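Local coordinates for Alpha/beta hydrolase fold-3 domain-containing protein (Enterococcus faecalis, PDB 2QRU), which is of unknown function but has an alpha/beta hydrolase fold and is therefore probably a hydrolase of some kind, at residues 9-14 / 82-87; 69-74 / 157-162; 121-126 / 209-214; 143-148 / 221-226. All blocks are in the same frame, centred on the assembly; numbering follows the deposited sequence.

Contact 1: residues 9-14 / 82-87; sequences QTLANG and TETFQL
A type I beta turn from Leu11 to Gly14 brings the backbone up to helix 74-93, with 6.6 Å from Leu11 CA to Leu87 CA, and is closed by a backbone bond between its end residues. Asn13 carries the polar part of the contact. Its CG stands between the backbone N and the carbonyl carbon (chi1 70°), and from there the amide reaches across to the helix with both hydrogens of ND2 in use. One bond runs from Asn13 ND2 to Thr84 OG1 (3.0 Å) and lies almost exactly in the amide plane. The second, from Asn13 ND2 to Glu83 OE1 (3.2 Å), is nearly straight at 165°, yet it meets the carboxylate from above its plane, the two flat groups standing almost perpendicular. Thr84 OG1 is also bonded to Thr80 O one turn back along the helix, and Asn13 OD1 accepts from Ala15 N, so the amide is fixed from both of its ends. Apolar contacts complete the interface: Leu87 CD1 lies 3.7 Å from Asn13 CG and also touches Ala12 CB. Leu11 turns its CD1 onto the methyl of Thr84, with 3.8 Å from Leu11 CD1 to Thr84 CG2, the two side chains crossing at about a right angle. The contact thus pins the turn joining edge strand 7-10 to strand 16-20 against helix 74-93, whose other flank packs Phe85 against Leu113 and Leu117 of helix 105-119.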
# COMPACT_ATOMS: atom_id res chain seq x y z
N GLN A 9 12.22 -14.52 -0.80
CA GLN A 9 13.62 -14.17 -0.99
C GLN A 9 13.93 -12.99 -0.05
O GLN A 9 13.09 -12.11 0.15
CB GLN A 9 13.78 -13.71 -2.42
CG GLN A 9 15.07 -14.07 -3.09
CD GLN A 9 14.86 -14.30 -4.58
OE1 GLN A 9 14.11 -15.18 -4.99
NE2 GLN A 9 15.51 -13.47 -5.40
N THR A 10 15.13 -12.98 0.51
CA THR A 10 15.56 -11.83 1.32
C THR A 10 16.57 -11.01 0.54
O THR A 10 17.55 -11.55 -0.01
CB THR A 10 16.20 -12.30 2.64
OG1 THR A 10 15.30 -13.20 3.29
CG2 THR A 10 16.49 -11.09 3.57
N LEU A 11 16.36 -9.70 0.54
CA LEU A 11 17.21 -8.78 -0.15
C LEU A 11 18.31 -8.30 0.80
O LEU A 11 18.20 -8.47 2.02
CB LEU A 11 16.36 -7.58 -0.65
CG LEU A 11 15.19 -8.00 -1.55
CD1 LEU A 11 14.22 -6.82 -1.77
CD2 LEU A 11 15.65 -8.59 -2.89
N ALA A 12 19.34 -7.69 0.23
CA ALA A 12 20.54 -7.26 0.97
C ALA A 12 20.29 -6.45 2.25
O ALA A 12 21.05 -6.56 3.22
CB ALA A 12 21.45 -6.50 0.05
N ASN A 13 19.25 -5.62 2.26
CA ASN A 13 18.97 -4.75 3.40
C ASN A 13 18.08 -5.40 4.47
O ASN A 13 17.73 -4.76 5.46
CB ASN A 13 18.36 -3.41 2.93
CG ASN A 13 16.97 -3.56 2.39
OD1 ASN A 13 16.50 -4.68 2.15
ND2 ASN A 13 16.28 -2.43 2.18
N GLY A 14 17.74 -6.68 4.27
CA GLY A 14 16.91 -7.40 5.24
C GLY A 14 15.43 -7.50 4.90
O GLY A 14 14.72 -8.30 5.52
N THR A 82 12.46 2.96 -1.14
CA THR A 82 13.16 3.24 -2.39
C THR A 82 14.39 2.32 -2.50
O THR A 82 14.55 1.64 -3.51
CB THR A 82 13.61 4.70 -2.45
OG1 THR A 82 12.46 5.55 -2.31
CG2 THR A 82 14.28 4.99 -3.78
N GLU A 83 15.17 2.25 -1.43
CA GLU A 83 16.32 1.33 -1.37
C GLU A 83 15.90 -0.09 -1.73
O GLU A 83 16.57 -0.78 -2.54
CB GLU A 83 16.96 1.31 0.02
CG GLU A 83 18.17 0.35 0.08
CD GLU A 83 18.76 0.13 1.47
OE1 GLU A 83 18.00 0.20 2.47
OE2 GLU A 83 20.00 -0.15 1.55
N THR A 84 14.83 -0.54 -1.09
CA THR A 84 14.32 -1.91 -1.24
C THR A 84 13.90 -2.15 -2.69
O THR A 84 14.21 -3.22 -3.27
CB THR A 84 13.15 -2.18 -0.28
OG1 THR A 84 13.59 -1.92 1.07
CG2 THR A 84 12.72 -3.64 -0.39
N PHE A 85 13.21 -1.17 -3.27
CA PHE A 85 12.81 -1.33 -4.66
C PHE A 85 14.02 -1.46 -5.58
O PHE A 85 14.04 -2.30 -6.48
CB PHE A 85 11.91 -0.20 -5.17
CG PHE A 85 11.41 -0.47 -6.55
CD1 PHE A 85 10.22 -1.18 -6.75
CD2 PHE A 85 12.18 -0.12 -7.67
CE1 PHE A 85 9.78 -1.50 -8.05
CE2 PHE A 85 11.73 -0.44 -8.98
CZ PHE A 85 10.56 -1.11 -9.15
N GLN A 86 15.01 -0.60 -5.35
CA GLN A 86 16.22 -0.65 -6.16
C GLN A 86 16.90 -2.03 -6.10
O GLN A 86 17.29 -2.56 -7.14
CB GLN A 86 17.18 0.47 -5.76
CG GLN A 86 16.69 1.84 -6.14
CD GLN A 86 17.76 2.88 -5.83
OE1 GLN A 86 17.86 3.37 -4.71
NE2 GLN A 86 18.61 3.16 -6.82
N LEU A 87 17.00 -2.62 -4.91
CA LEU A 87 17.54 -3.99 -4.75
C LEU A 87 16.65 -5.02 -5.45
O LEU A 87 17.14 -5.94 -6.11
CB LEU A 87 17.69 -4.35 -3.28
CG LEU A 87 18.68 -3.51 -2.47
CD1 LEU A 87 18.51 -3.75 -0.97
CD2 LEU A 87 20.14 -3.73 -2.93

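Contact 2: residues 69-74 / 157-162; sequences APNTKI and AIDQTK
Asn71 points its amide into the curve of residues 159-162, where the chain wraps round the ND2 group. Both bonds from that nitrogen lie close to the amide plane but meet their carbonyls differently. Asn71 ND2 reaches Lys162 O at 2.7 Å with the donor tilted only 20° from the carbonyl plane, whereas Asp159 O, 3.1 Å from Asn71 ND2, is approached from above its carbonyl plane. The amide is placed there with CG anti to the carbonyl carbon of Asn71 (chi1 -52°), and the carbonyl of Gln160 lies over the face of the amide, with 3.3 Å from Asn71 CG to Gln160 O. The receiving loop combines an Asx turn, in which Asp159 OD1 accepts from Thr161 N from above the carboxylate plane, with an Asx motif, in which Asp159 OD2 takes Lys162 N on its syn lone pair. One aspartate therefore orders the backbone whose carbonyls grip Asn71. In the alpha/beta hydrolase fold this joins the loop between strand 59-64 and helix 74-93 to the long excursion that follows strand 127-130. Arg172 bridges the same loops, bonding Asn71 OD1, Ala69 O and Asp159 O. Pro70, preceded by a cis peptide, offers its ring to the extended chain of Gln160, which crosses it at a slant, with 3.6 Å from Pro70 CG to Gln160 OE1. Lys73 folds back to place NZ 2.8 Å from Pro70 O, on a lone pair in the carbonyl plane, and NZ also bonds Phe188 O. A water spans the two backbones, donating to both Asn71 O and Thr161 O.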
# COMPACT_ATOMS: atom_id res chain seq x y z
N ALA A 69 6.15 1.80 11.65
CA ALA A 69 6.15 2.79 12.73
C ALA A 69 5.49 2.19 13.98
O ALA A 69 4.75 1.19 13.88
CB ALA A 69 5.42 4.07 12.26
N PRO A 70 5.77 2.76 15.17
CA PRO A 70 6.66 3.89 15.47
C PRO A 70 8.14 3.53 15.46
O PRO A 70 8.98 4.44 15.59
CB PRO A 70 6.24 4.29 16.90
CG PRO A 70 5.84 2.95 17.54
CD PRO A 70 5.19 2.16 16.40
N ASN A 71 8.45 2.23 15.35
CA ASN A 71 9.82 1.69 15.40
C ASN A 71 10.71 2.39 14.37
O ASN A 71 11.86 2.75 14.68
CB ASN A 71 9.84 0.18 15.18
CG ASN A 71 8.89 -0.55 16.11
OD1 ASN A 71 7.73 -0.16 16.27
ND2 ASN A 71 9.37 -1.64 16.71
N THR A 72 10.15 2.65 13.19
CA THR A 72 10.81 3.41 12.13
C THR A 72 9.83 4.51 11.69
O THR A 72 8.65 4.23 11.50
CB THR A 72 11.14 2.51 10.93
OG1 THR A 72 12.02 1.44 11.36
CG2 THR A 72 11.81 3.30 9.83
N LYS A 73 10.32 5.75 11.57
CA LYS A 73 9.47 6.92 11.24
C LYS A 73 9.19 6.99 9.74
O LYS A 73 9.93 6.40 8.95
CB LYS A 73 10.12 8.23 11.73
CG LYS A 73 10.36 8.26 13.25
CD LYS A 73 9.17 7.67 14.01
CE LYS A 73 9.36 7.86 15.51
NZ LYS A 73 8.39 7.06 16.31
N ILE A 74 8.14 7.70 9.33
CA ILE A 74 7.68 7.60 7.93
C ILE A 74 8.76 8.04 6.94
O ILE A 74 8.93 7.41 5.89
CB ILE A 74 6.39 8.39 7.67
CG1 ILE A 74 5.20 7.67 8.31
CG2 ILE A 74 6.15 8.55 6.14
CD1 ILE A 74 3.84 8.33 7.96
N ALA A 157 2.89 -5.20 25.58
CA ALA A 157 3.79 -6.25 25.11
C ALA A 157 4.31 -6.06 23.68
O ALA A 157 5.14 -6.85 23.20
CB ALA A 157 3.11 -7.62 25.25
N ILE A 158 3.84 -5.03 22.97
CA ILE A 158 4.25 -4.82 21.58
C ILE A 158 5.52 -3.96 21.53
O ILE A 158 5.52 -2.84 22.04
CB ILE A 158 3.15 -4.17 20.74
CG1 ILE A 158 1.87 -5.01 20.77
CG2 ILE A 158 3.62 -3.98 19.30
CD1 ILE A 158 0.66 -4.36 20.09
N ASP A 159 6.57 -4.48 20.91
CA ASP A 159 7.83 -3.75 20.86
C ASP A 159 7.76 -2.55 19.92
O ASP A 159 7.32 -2.67 18.75
CB ASP A 159 8.99 -4.64 20.41
CG ASP A 159 10.25 -3.83 20.17
OD1 ASP A 159 10.76 -3.22 21.13
OD2 ASP A 159 10.71 -3.77 19.01
N GLN A 160 8.22 -1.40 20.42
CA GLN A 160 8.27 -0.15 19.64
C GLN A 160 9.71 0.28 19.29
O GLN A 160 9.91 1.31 18.63
CB GLN A 160 7.56 0.99 20.38
CG GLN A 160 6.08 0.73 20.68
CD GLN A 160 5.40 1.91 21.36
OE1 GLN A 160 5.75 3.07 21.13
NE2 GLN A 160 4.42 1.62 22.19
N THR A 161 10.69 -0.51 19.72
CA THR A 161 12.09 -0.10 19.63
C THR A 161 12.80 -0.57 18.36
O THR A 161 13.29 0.26 17.58
CB THR A 161 12.88 -0.59 20.86
OG1 THR A 161 12.14 -0.28 22.05
CG2 THR A 161 14.26 0.06 20.90
N LYS A 162 12.84 -1.90 18.16
CA LYS A 162 13.68 -2.47 17.11
C LYS A 162 12.95 -2.43 15.76
O LYS A 162 11.71 -2.46 15.75
CB LYS A 162 14.06 -3.91 17.47
CG LYS A 162 14.76 -4.05 18.83
CD LYS A 162 14.61 -5.48 19.34
CE LYS A 162 14.99 -5.56 20.81
NZ LYS A 162 15.25 -6.95 21.27
O HOH W 1 13.64 0.94 15.18

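Contact 3: residues 121-126 / 209-214; sequences NLTPQF and TFPPCF
The entry to two neighbouring parallel strands of the central sheet, 127-130 and 213-218, is where this contact lies, and proline rings from one segment pack there on the backbone carbonyls of the other just before the strands begin. Pro211 has the largest share. Its CB-CG edge meets the carbonyl of Pro124, with 3.3 Å from Pro211 CG to Pro124 O, and the same CG lies 4.1 Å from Pro124 CB. The methyl of Thr123 also reaches Pro211 CG, 4.2 Å from Thr123 CG2. One residue further on, Pro212 sets its CD 3.7 Å from Gln125 O. The backbones come closest at the next step, where Phe126 CA approaches Pro212 O to 3.2 Å in a CA-H...O contact. Phe126 turns its ring away from these prolines, with CG between the backbone N and the carbonyl carbon (chi1 63°), and it meets Tyr59 edge-to-face. The regular pairing takes over immediately afterwards, as Pro212 and Phe214 form backbone bonds with Leu127. Lacking an N-H, Pro211 and Pro212 can offer Pro124 O and Gln125 O only carbon neighbours, so the segments meet through van der Waals packing and a weak C-H...O contact.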
# COMPACT_ATOMS: atom_id res chain seq x y z
N ASN A 121 14.88 7.11 -13.02
CA ASN A 121 14.51 6.55 -14.34
C ASN A 121 13.86 5.16 -14.30
O ASN A 121 14.19 4.30 -15.12
CB ASN A 121 15.73 6.51 -15.27
CG ASN A 121 16.06 7.86 -15.83
OD1 ASN A 121 15.22 8.49 -16.49
ND2 ASN A 121 17.28 8.33 -15.59
N LEU A 122 12.94 4.96 -13.36
CA LEU A 122 12.31 3.66 -13.14
C LEU A 122 10.78 3.75 -13.03
O LEU A 122 10.16 3.19 -12.11
CB LEU A 122 12.86 3.02 -11.87
CG LEU A 122 14.27 2.44 -12.02
CD1 LEU A 122 14.82 2.10 -10.65
CD2 LEU A 122 14.20 1.20 -12.90
N THR A 123 10.18 4.42 -13.99
CA THR A 123 8.75 4.69 -13.95
C THR A 123 7.90 3.40 -14.07
O THR A 123 8.12 2.59 -14.97
CB THR A 123 8.36 5.65 -15.07
OG1 THR A 123 9.23 6.80 -15.05
CG2 THR A 123 6.92 6.08 -14.92
N PRO A 124 6.94 3.20 -13.14
CA PRO A 124 6.03 2.05 -13.27
C PRO A 124 5.23 2.17 -14.57
O PRO A 124 5.00 3.29 -15.03
CB PRO A 124 5.07 2.21 -12.08
CG PRO A 124 5.89 3.06 -11.06
CD PRO A 124 6.65 4.02 -11.95
N GLN A 125 4.80 1.03 -15.12
CA GLN A 125 3.94 1.02 -16.30
C GLN A 125 2.53 1.47 -15.92
O GLN A 125 1.83 2.08 -16.74
CB GLN A 125 3.90 -0.39 -16.93
CG GLN A 125 3.13 -0.45 -18.27
CD GLN A 125 2.82 -1.89 -18.77
OE1 GLN A 125 2.60 -2.83 -17.97
NE2 GLN A 125 2.76 -2.06 -20.09
N PHE A 126 2.10 1.09 -14.70
CA PHE A 126 0.77 1.40 -14.21
C PHE A 126 0.71 1.24 -12.70
O PHE A 126 1.63 0.66 -12.09
CB PHE A 126 -0.26 0.48 -14.86
CG PHE A 126 -0.06 -0.98 -14.53
CD1 PHE A 126 -0.63 -1.54 -13.37
CD2 PHE A 126 0.68 -1.78 -15.39
CE1 PHE A 126 -0.43 -2.92 -13.05
CE2 PHE A 126 0.90 -3.12 -15.11
CZ PHE A 126 0.34 -3.70 -13.93
N THR A 209 2.09 13.89 -13.52
CA THR A 209 3.22 13.22 -14.17
C THR A 209 3.22 11.67 -14.03
O THR A 209 4.09 11.00 -14.63
CB THR A 209 4.57 13.71 -13.63
OG1 THR A 209 4.82 13.16 -12.34
CG2 THR A 209 4.64 15.24 -13.60
N PHE A 210 2.26 11.13 -13.28
CA PHE A 210 2.27 9.71 -12.95
C PHE A 210 1.71 8.84 -14.09
O PHE A 210 0.93 9.34 -14.94
CB PHE A 210 1.45 9.45 -11.64
CG PHE A 210 2.25 9.67 -10.37
CD1 PHE A 210 3.44 10.40 -10.38
CD2 PHE A 210 1.76 9.18 -9.15
CE1 PHE A 210 4.16 10.62 -9.16
CE2 PHE A 210 2.46 9.39 -7.95
CZ PHE A 210 3.65 10.11 -7.96
N PRO A 211 2.07 7.55 -14.11
CA PRO A 211 1.53 6.61 -15.09
C PRO A 211 0.06 6.21 -14.74
O PRO A 211 -0.38 6.43 -13.61
CB PRO A 211 2.43 5.37 -14.94
CG PRO A 211 2.96 5.40 -13.57
CD PRO A 211 3.01 6.88 -13.16
N PRO A 212 -0.65 5.56 -15.70
CA PRO A 212 -2.08 5.27 -15.49
C PRO A 212 -2.37 4.47 -14.25
O PRO A 212 -1.65 3.51 -13.91
CB PRO A 212 -2.48 4.46 -16.73
CG PRO A 212 -1.52 5.05 -17.79
CD PRO A 212 -0.22 5.10 -17.01
N CYS A 213 -3.45 4.87 -13.60
CA CYS A 213 -3.81 4.27 -12.34
C CYS A 213 -5.27 3.78 -12.35
O CYS A 213 -6.18 4.48 -12.91
CB CYS A 213 -3.58 5.32 -11.24
SG CYS A 213 -4.08 4.69 -9.59
N PHE A 214 -5.49 2.58 -11.80
CA PHE A 214 -6.84 2.08 -11.48
C PHE A 214 -7.05 2.30 -10.00
O PHE A 214 -6.29 1.77 -9.16
CB PHE A 214 -6.98 0.60 -11.80
CG PHE A 214 -8.35 0.06 -11.53
CD1 PHE A 214 -8.74 -0.32 -10.22
CD2 PHE A 214 -9.27 -0.06 -12.59
CE1 PHE A 214 -10.03 -0.84 -9.99
CE2 PHE A 214 -10.57 -0.56 -12.38
CZ PHE A 214 -10.95 -0.96 -11.09

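Contact 4: residues 143-148 / 221-226; sequences RKLLKQ and DEEVPF
Glu223, Leu145 and Arg143 make up most of this surface contact, whose loop 221-226 supplies the Asp of a probable Ser-His-Asp triad (Ser104, His249, Asp221) of the kind seen in alpha/beta hydrolases. Asp221 also shapes the loop: its OD1 accepts from Glu223 N in an Asx turn and from Val224 N in an Asx motif, while OD2 is bonded to His249 ND1. On that framework Glu223 stands with its CG anti to its own carbonyl carbon (chi1 -51°), and the aliphatic part of the chain is met by Leu145. In this conformer, one of two, Leu145 CD2 lies 3.4 Å from Glu223 CG, the two side chains passing at a slant, and the same methyl, Leu145 CD2, is 3.5 Å from Glu222 O. Leu145 and Arg143 are both backed by Ile180 of helix 173-181. The carboxylate of Glu223, again in the conformer described, does not touch Arg143, with 6.0 Å from Arg143 NH1 to Glu223 OE1. Arg143 bends at chi3 (-62°) and turns its guanidinium edge to the backbone, where NH1 donates to Glu223 O at 2.8 Å, on a lone pair in the carbonyl plane.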
# COMPACT_ATOMS: atom_id res chain seq x y z
N ARG A 143 -11.42 10.28 14.16
CA ARG A 143 -12.04 9.09 13.57
C ARG A 143 -12.37 8.11 14.70
O ARG A 143 -11.57 7.91 15.63
CB ARG A 143 -11.10 8.42 12.57
CG ARG A 143 -10.85 9.23 11.30
CD ARG A 143 -9.70 8.65 10.48
NE ARG A 143 -8.42 8.67 11.20
CZ ARG A 143 -7.34 8.01 10.80
NH1 ARG A 143 -7.38 7.27 9.69
NH2 ARG A 143 -6.21 8.08 11.50
N LYS A 144 -13.56 7.53 14.64
CA LYS A 144 -13.91 6.45 15.56
C LYS A 144 -14.02 5.22 14.68
O LYS A 144 -14.91 5.12 13.82
CB LYS A 144 -15.19 6.76 16.36
CG LYS A 144 -15.48 5.81 17.55
CD LYS A 144 -14.26 5.54 18.44
CE LYS A 144 -13.87 6.74 19.30
NZ LYS A 144 -12.51 6.59 19.91
N LEU A 145 -13.07 4.31 14.87
CA LEU A 145 -12.94 3.10 14.06
C LEU A 145 -13.19 1.86 14.93
O LEU A 145 -13.85 0.91 14.49
CB LEU A 145 -11.56 3.06 13.38
CG LEU A 145 -11.13 4.35 12.67
CD1 LEU A 145 -9.65 4.33 12.23
CD2 LEU A 145 -12.05 4.69 11.51
N LEU A 146 -12.66 1.89 16.15
CA LEU A 146 -12.99 0.91 17.18
C LEU A 146 -13.70 1.63 18.32
O LEU A 146 -13.14 2.53 18.93
CB LEU A 146 -11.73 0.24 17.74
CG LEU A 146 -11.02 -0.86 16.93
CD1 LEU A 146 -9.81 -1.32 17.72
CD2 LEU A 146 -11.94 -2.05 16.61
N LYS A 147 -14.94 1.21 18.59
CA LYS A 147 -15.75 1.80 19.66
C LYS A 147 -15.18 1.56 21.07
O LYS A 147 -15.19 2.48 21.91
CB LYS A 147 -17.21 1.34 19.55
CG LYS A 147 -18.09 1.56 20.79
CD LYS A 147 -19.56 1.76 20.41
CE LYS A 147 -20.52 1.12 21.41
NZ LYS A 147 -20.28 1.55 22.81
N GLN A 148 -14.69 0.35 21.33
CA GLN A 148 -14.14 -0.00 22.64
C GLN A 148 -12.75 0.60 22.85
O GLN A 148 -11.88 0.48 21.99
CB GLN A 148 -14.07 -1.52 22.83
CG GLN A 148 -15.41 -2.24 22.77
CD GLN A 148 -15.27 -3.71 23.08
OE1 GLN A 148 -15.25 -4.12 24.24
NE2 GLN A 148 -15.17 -4.52 22.03
N ASP A 221 -16.23 4.58 3.41
CA ASP A 221 -14.95 4.52 4.09
C ASP A 221 -14.85 5.57 5.21
O ASP A 221 -14.83 6.78 4.94
CB ASP A 221 -13.82 4.76 3.08
CG ASP A 221 -12.46 4.29 3.58
OD1 ASP A 221 -12.22 4.38 4.82
OD2 ASP A 221 -11.63 3.88 2.71
N GLU A 222 -14.72 5.08 6.45
CA GLU A 222 -14.59 5.95 7.63
C GLU A 222 -13.14 6.16 8.07
O GLU A 222 -12.88 7.00 8.95
CB GLU A 222 -15.32 5.31 8.81
CG GLU A 222 -16.75 4.93 8.50
CD GLU A 222 -17.73 5.90 9.08
OE1 GLU A 222 -17.48 7.13 8.98
OE2 GLU A 222 -18.75 5.44 9.64
N GLU A 223 -12.21 5.43 7.45
CA GLU A 223 -10.78 5.48 7.83
C GLU A 223 -9.93 6.40 6.92
O GLU A 223 -8.99 7.04 7.40
CB GLU A 223 -10.21 4.05 7.86
CG GLU A 223 -11.04 3.08 8.70
CD GLU A 223 -10.40 1.72 8.89
OE1 GLU A 223 -9.16 1.64 8.88
OE2 GLU A 223 -11.14 0.73 9.06
N VAL A 224 -10.26 6.45 5.63
CA VAL A 224 -9.64 7.36 4.68
C VAL A 224 -10.77 7.97 3.83
O VAL A 224 -11.55 7.22 3.24
CB VAL A 224 -8.68 6.58 3.71
CG1 VAL A 224 -8.07 7.51 2.65
CG2 VAL A 224 -7.61 5.79 4.50
N PRO A 225 -10.87 9.32 3.78
CA PRO A 225 -11.93 9.93 2.97
C PRO A 225 -11.77 9.49 1.51
O PRO A 225 -10.66 9.59 0.95
CB PRO A 225 -11.71 11.44 3.15
CG PRO A 225 -10.90 11.56 4.42
CD PRO A 225 -10.07 10.34 4.50
N PHE A 226 -12.85 9.00 0.90
CA PHE A 226 -12.68 8.44 -0.46
C PHE A 226 -12.43 9.49 -1.54
O PHE A 226 -12.06 9.14 -2.67
CB PHE A 226 -13.77 7.40 -0.83
CG PHE A 226 -15.05 7.95 -1.40
CD1 PHE A 226 -15.72 9.05 -0.82
CD2 PHE A 226 -15.63 7.32 -2.50
CE1 PHE A 226 -16.95 9.48 -1.37
CE2 PHE A 226 -16.87 7.73 -3.04
CZ PHE A 226 -17.50 8.82 -2.49

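From the N terminus, contact 1 closes first, bringing the turn after strand 7-10 back to helix 74-93. Contact 2 opens inside that loop, at residues 69-74, and closes beyond it at 157-162, so the two cross. Contacts 3 and 4, both in series after contact 1, open before contact 2 has closed, and each crosses it; they also cross each other, since 143-148 comes before 209-214 and 221-226 after it. Contacts 1 and 3 both reach the central sheet, the former at an edge strand and the latter among its parallel strands. Contacts 2 and 4 anchor the long excursion between strand 127-130 and helix 173-181 to loops that follow strands 59-64 and 213-218.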